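Local structure of putative iron-uptake ABC transport system,periplasmic iron-binding protein (Campylobacter jejuni, 3E13) at residues R10-F22 with F256-N270. The protein binds ferric iron and probably delivers it, as a periplasmic component, to an ABC transporter for uptake into the cell. Sequence-based numbering, arbitrary orientation.
With FE (Fe (III) ion), chain B.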
# COMPACT_ATOMS: atom_id res chain seq x y z
N ARG A 10 -5.87 -6.59 -2.20
CA ARG A 10 -5.36 -5.93 -3.41
C ARG A 10 -6.56 -5.60 -4.32
O ARG A 10 -7.71 -6.03 -4.06
CB ARG A 10 -4.30 -6.78 -4.10
CG ARG A 10 -2.97 -6.70 -3.39
CD ARG A 10 -1.89 -7.57 -4.00
NE ARG A 10 -1.59 -7.26 -5.39
CZ ARG A 10 -0.61 -6.38 -5.80
NH1 ARG A 10 0.15 -5.71 -4.94
NH2 ARG A 10 -0.40 -6.23 -7.12
N HIS A 11 -6.35 -4.77 -5.33
CA HIS A 11 -7.45 -4.23 -6.11
C HIS A 11 -6.95 -3.82 -7.50
O HIS A 11 -7.17 -2.68 -7.95
CB HIS A 11 -8.06 -3.04 -5.33
CG HIS A 11 -7.03 -2.22 -4.59
ND1 HIS A 11 -6.69 -2.46 -3.28
CD2 HIS A 11 -6.24 -1.20 -5.01
CE1 HIS A 11 -5.72 -1.61 -2.92
NE2 HIS A 11 -5.45 -0.82 -3.95
N TYR A 12 -6.29 -4.79 -8.15
CA TYR A 12 -5.55 -4.54 -9.38
C TYR A 12 -5.85 -5.57 -10.45
O TYR A 12 -5.90 -6.78 -10.19
CB TYR A 12 -4.05 -4.57 -9.10
CG TYR A 12 -3.65 -3.69 -7.94
CD1 TYR A 12 -3.16 -4.25 -6.76
CD2 TYR A 12 -3.87 -2.33 -7.95
CE1 TYR A 12 -2.81 -3.50 -5.67
CE2 TYR A 12 -3.54 -1.57 -6.87
CZ TYR A 12 -3.00 -2.12 -5.74
OH TYR A 12 -2.72 -1.27 -4.69
N ASN A 13 -6.03 -5.08 -11.67
CA ASN A 13 -6.20 -5.95 -12.82
C ASN A 13 -5.01 -6.82 -13.09
O ASN A 13 -5.14 -7.95 -13.54
CB ASN A 13 -6.49 -5.11 -14.04
CG ASN A 13 -7.92 -5.04 -14.32
OD1 ASN A 13 -8.75 -5.02 -13.39
ND2 ASN A 13 -8.26 -5.09 -15.60
N ALA A 14 -3.80 -6.33 -12.79
CA ALA A 14 -2.60 -7.12 -13.01
C ALA A 14 -2.58 -8.44 -12.27
O ALA A 14 -2.00 -9.43 -12.71
CB ALA A 14 -1.33 -6.31 -12.64
N ASP A 15 -3.25 -8.50 -11.13
CA ASP A 15 -3.27 -9.71 -10.34
C ASP A 15 -3.95 -10.87 -11.07
O ASP A 15 -3.58 -12.03 -10.83
CB ASP A 15 -3.99 -9.43 -9.04
CG ASP A 15 -3.19 -8.54 -8.15
OD1 ASP A 15 -3.53 -8.39 -6.95
OD2 ASP A 15 -2.13 -8.04 -8.55
N PHE A 16 -4.95 -10.55 -11.88
CA PHE A 16 -5.67 -11.60 -12.63
C PHE A 16 -4.73 -12.36 -13.54
O PHE A 16 -4.79 -13.61 -13.61
CB PHE A 16 -6.82 -11.05 -13.43
CG PHE A 16 -7.91 -10.42 -12.59
CD1 PHE A 16 -8.49 -9.21 -13.00
CD2 PHE A 16 -8.40 -11.04 -11.46
CE1 PHE A 16 -9.51 -8.61 -12.26
CE2 PHE A 16 -9.43 -10.44 -10.69
CZ PHE A 16 -9.99 -9.24 -11.11
N GLU A 17 -3.84 -11.63 -14.21
CA GLU A 17 -2.83 -12.23 -15.08
C GLU A 17 -1.92 -13.15 -14.25
O GLU A 17 -1.54 -14.27 -14.70
CB GLU A 17 -1.98 -11.18 -15.82
CG GLU A 17 -0.74 -11.80 -16.51
CD GLU A 17 0.18 -10.88 -17.34
OE1 GLU A 17 0.25 -9.67 -17.11
OE2 GLU A 17 0.87 -11.41 -18.25
N ILE A 18 -1.49 -12.66 -13.09
CA ILE A 18 -0.57 -13.41 -12.24
C ILE A 18 -1.21 -14.72 -11.81
O ILE A 18 -0.58 -15.76 -11.82
CB ILE A 18 -0.12 -12.53 -11.01
CG1 ILE A 18 0.72 -11.35 -11.54
CG2 ILE A 18 0.51 -13.38 -9.94
CD1 ILE A 18 1.08 -10.33 -10.51
N ILE A 19 -2.48 -14.67 -11.46
CA ILE A 19 -3.17 -15.82 -10.97
C ILE A 19 -3.31 -16.85 -12.10
O ILE A 19 -3.10 -18.03 -11.89
CB ILE A 19 -4.51 -15.41 -10.32
CG1 ILE A 19 -4.24 -14.76 -8.93
CG2 ILE A 19 -5.43 -16.62 -10.23
CD1 ILE A 19 -5.38 -13.93 -8.42
N LYS A 20 -3.63 -16.39 -13.30
CA LYS A 20 -3.75 -17.27 -14.47
C LYS A 20 -2.45 -17.95 -14.73
O LYS A 20 -2.40 -19.18 -14.97
CB LYS A 20 -4.14 -16.45 -15.70
CG LYS A 20 -5.61 -16.18 -15.83
CD LYS A 20 -5.93 -15.82 -17.30
CE LYS A 20 -6.74 -14.53 -17.41
NZ LYS A 20 -7.30 -14.40 -18.78
N LYS A 21 -1.36 -17.21 -14.61
CA LYS A 21 -0.06 -17.83 -14.78
C LYS A 21 0.22 -18.90 -13.74
O LYS A 21 0.81 -19.91 -14.08
CB LYS A 21 1.03 -16.79 -14.81
CG LYS A 21 0.99 -15.98 -16.08
CD LYS A 21 1.96 -14.86 -16.03
CE LYS A 21 3.16 -15.18 -16.79
NZ LYS A 21 2.91 -15.40 -18.29
N PHE A 22 -0.21 -18.71 -12.49
CA PHE A 22 -0.04 -19.74 -11.47
C PHE A 22 -0.83 -21.01 -11.82
O PHE A 22 -0.34 -22.16 -11.66
CB PHE A 22 -0.47 -19.18 -10.10
CG PHE A 22 -0.29 -20.14 -8.96
CD1 PHE A 22 0.96 -20.40 -8.45
CD2 PHE A 22 -1.39 -20.83 -8.44
CE1 PHE A 22 1.15 -21.29 -7.44
CE2 PHE A 22 -1.22 -21.72 -7.41
CZ PHE A 22 0.01 -21.95 -6.90
N PHE A 256 5.79 -18.28 -5.71
CA PHE A 256 5.53 -17.83 -7.07
C PHE A 256 5.45 -16.29 -7.13
O PHE A 256 5.92 -15.67 -8.09
CB PHE A 256 4.22 -18.49 -7.53
CG PHE A 256 3.86 -18.21 -8.96
CD1 PHE A 256 4.56 -18.82 -9.99
CD2 PHE A 256 2.81 -17.37 -9.28
CE1 PHE A 256 4.21 -18.61 -11.34
CE2 PHE A 256 2.47 -17.14 -10.64
CZ PHE A 256 3.19 -17.76 -11.64
N MET A 257 4.90 -15.66 -6.11
CA MET A 257 4.80 -14.20 -6.09
C MET A 257 6.18 -13.52 -6.04
O MET A 257 6.29 -12.37 -6.46
CB MET A 257 3.98 -13.72 -4.91
CG MET A 257 2.47 -14.02 -4.98
SD MET A 257 1.69 -13.54 -6.48
CE MET A 257 1.98 -11.82 -6.43
N LEU A 258 7.21 -14.22 -5.58
CA LEU A 258 8.58 -13.67 -5.57
C LEU A 258 9.41 -14.18 -6.73
O LEU A 258 10.62 -13.94 -6.76
CB LEU A 258 9.27 -13.94 -4.21
CG LEU A 258 9.11 -12.89 -3.12
CD1 LEU A 258 9.82 -11.60 -3.47
CD2 LEU A 258 7.63 -12.68 -2.81
N SER A 259 8.80 -14.90 -7.66
CA SER A 259 9.55 -15.41 -8.83
C SER A 259 9.91 -14.27 -9.78
O SER A 259 9.29 -13.24 -9.77
CB SER A 259 8.74 -16.48 -9.55
OG SER A 259 7.58 -16.00 -10.16
N PRO A 260 10.97 -14.45 -10.57
CA PRO A 260 11.41 -13.42 -11.50
C PRO A 260 10.34 -12.87 -12.41
O PRO A 260 10.24 -11.62 -12.50
CB PRO A 260 12.52 -14.13 -12.29
CG PRO A 260 13.06 -15.14 -11.30
CD PRO A 260 11.86 -15.63 -10.53
N GLU A 261 9.54 -13.73 -13.03
CA GLU A 261 8.52 -13.29 -13.97
C GLU A 261 7.43 -12.48 -13.30
O GLU A 261 6.99 -11.48 -13.84
CB GLU A 261 7.91 -14.45 -14.79
CG GLU A 261 6.89 -13.95 -15.80
CD GLU A 261 6.34 -14.97 -16.78
OE1 GLU A 261 6.45 -16.18 -16.53
OE2 GLU A 261 5.81 -14.51 -17.84
N ILE A 262 7.05 -12.88 -12.09
CA ILE A 262 5.93 -12.25 -11.43
C ILE A 262 6.37 -10.90 -10.84
O ILE A 262 5.62 -9.92 -10.90
CB ILE A 262 5.35 -13.18 -10.38
CG1 ILE A 262 4.87 -14.47 -11.05
CG2 ILE A 262 4.22 -12.52 -9.63
CD1 ILE A 262 3.78 -14.26 -12.18
N GLN A 263 7.58 -10.84 -10.29
CA GLN A 263 8.10 -9.58 -9.81
C GLN A 263 8.25 -8.58 -10.94
O GLN A 263 7.99 -7.39 -10.78
CB GLN A 263 9.41 -9.80 -9.06
CG GLN A 263 9.20 -10.55 -7.76
CD GLN A 263 8.85 -9.64 -6.64
OE1 GLN A 263 9.60 -8.71 -6.35
NE2 GLN A 263 7.69 -9.84 -6.05
N LYS A 264 8.64 -9.08 -12.12
CA LYS A 264 8.69 -8.21 -13.30
C LYS A 264 7.29 -7.69 -13.71
O LYS A 264 7.14 -6.51 -14.04
CB LYS A 264 9.42 -8.89 -14.47
CG LYS A 264 9.74 -7.87 -15.61
CD LYS A 264 10.38 -6.56 -15.12
CE LYS A 264 11.22 -5.84 -16.19
NZ LYS A 264 11.25 -4.40 -15.98
N ILE A 265 6.27 -8.52 -13.67
CA ILE A 265 4.92 -8.07 -13.98
C ILE A 265 4.46 -7.01 -12.98
O ILE A 265 3.81 -6.03 -13.32
CB ILE A 265 3.95 -9.25 -14.01
CG1 ILE A 265 4.26 -10.15 -15.22
CG2 ILE A 265 2.47 -8.77 -13.93
CD1 ILE A 265 3.41 -11.37 -15.23
N LEU A 266 4.79 -7.22 -11.72
CA LEU A 266 4.37 -6.27 -10.68
C LEU A 266 4.92 -4.87 -10.94
O LEU A 266 4.23 -3.89 -10.67
CB LEU A 266 4.74 -6.79 -9.32
CG LEU A 266 3.87 -7.98 -8.81
CD1 LEU A 266 4.57 -8.75 -7.72
CD2 LEU A 266 2.53 -7.52 -8.38
N THR A 267 6.15 -4.76 -11.48
CA THR A 267 6.64 -3.43 -11.82
C THR A 267 6.23 -2.97 -13.24
O THR A 267 5.90 -1.80 -13.45
CB THR A 267 8.15 -3.33 -11.54
OG1 THR A 267 8.58 -1.97 -11.66
CG2 THR A 267 9.01 -4.10 -12.54
N ASP A 268 6.18 -3.90 -14.19
CA ASP A 268 5.86 -3.56 -15.56
C ASP A 268 4.37 -3.25 -15.81
O ASP A 268 4.05 -2.38 -16.66
CB ASP A 268 6.31 -4.63 -16.52
CG ASP A 268 7.80 -4.59 -16.79
OD1 ASP A 268 8.63 -3.86 -16.14
OD2 ASP A 268 8.24 -5.37 -17.65
N SER A 269 3.51 -4.00 -15.14
CA SER A 269 2.09 -3.92 -15.34
C SER A 269 1.33 -3.22 -14.19
O SER A 269 0.26 -2.70 -14.44
CB SER A 269 1.49 -5.32 -15.58
OG SER A 269 2.01 -5.82 -16.84
N ASN A 270 1.90 -3.21 -12.99
CA ASN A 270 1.28 -2.52 -11.86
C ASN A 270 2.06 -1.36 -11.29
O ASN A 270 1.57 -0.70 -10.39
CB ASN A 270 0.86 -3.50 -10.74
CG ASN A 270 -0.43 -3.08 -10.07
OD1 ASN A 270 -1.42 -2.79 -10.78
ND2 ASN A 270 -0.43 -3.01 -8.74
FE FE B . -3.58 0.32 -3.97
O HOH W 1 -3.19 -3.58 -12.50
O HOH W 2 4.71 -17.60 -18.16
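The second shell of a ferric site forms at the iron-facing end of an antiparallel helix pair, where Asn270, just after helix 260-268, meets Tyr12 in the loop before helix 14-26. Tyr12 binds the iron together with His11, Tyr143, Tyr199 and Tyr200; its OH lies 1.9 Å from the iron(III) ion and is hydrogen-bonded to Arg102 NH2. Asn270 ND2 sits over the ring centre, 3.4 Å from Tyr12 CG, with the amide plane steeply inclined. Glu272 accepts a hydrogen bond from that nitrogen, and a water links Asn270 OD1 to Ala14 N, holding the amide at both ends. Arg10 grips Asp15 side-on through NE and NH2; NH2 also forms a salt bridge with Glu272 and packs on Leu266 CD2.

Behind the site, the 14-22 part of helix 14-26 and helix 260-268 run antiparallel (167°), axes 10.3 Å apart. Ile18 is a knob among Met257, Ile262, Ile265 and Leu266. Bends at chi3 (102°) and chi4 bring Lys21 NZ into a salt bridge with Glu261 OE2 (3.1 Å); a water accepts from NZ and donates to OE1. Phe22 and Phe256, the latter near the end of helix 247-257 with Met257, form an edge-to-face pair (centroids 5.3 Å apart). Strand 29-34 flanks Phe22, and strand 97-109 lies against Met257 and Leu266.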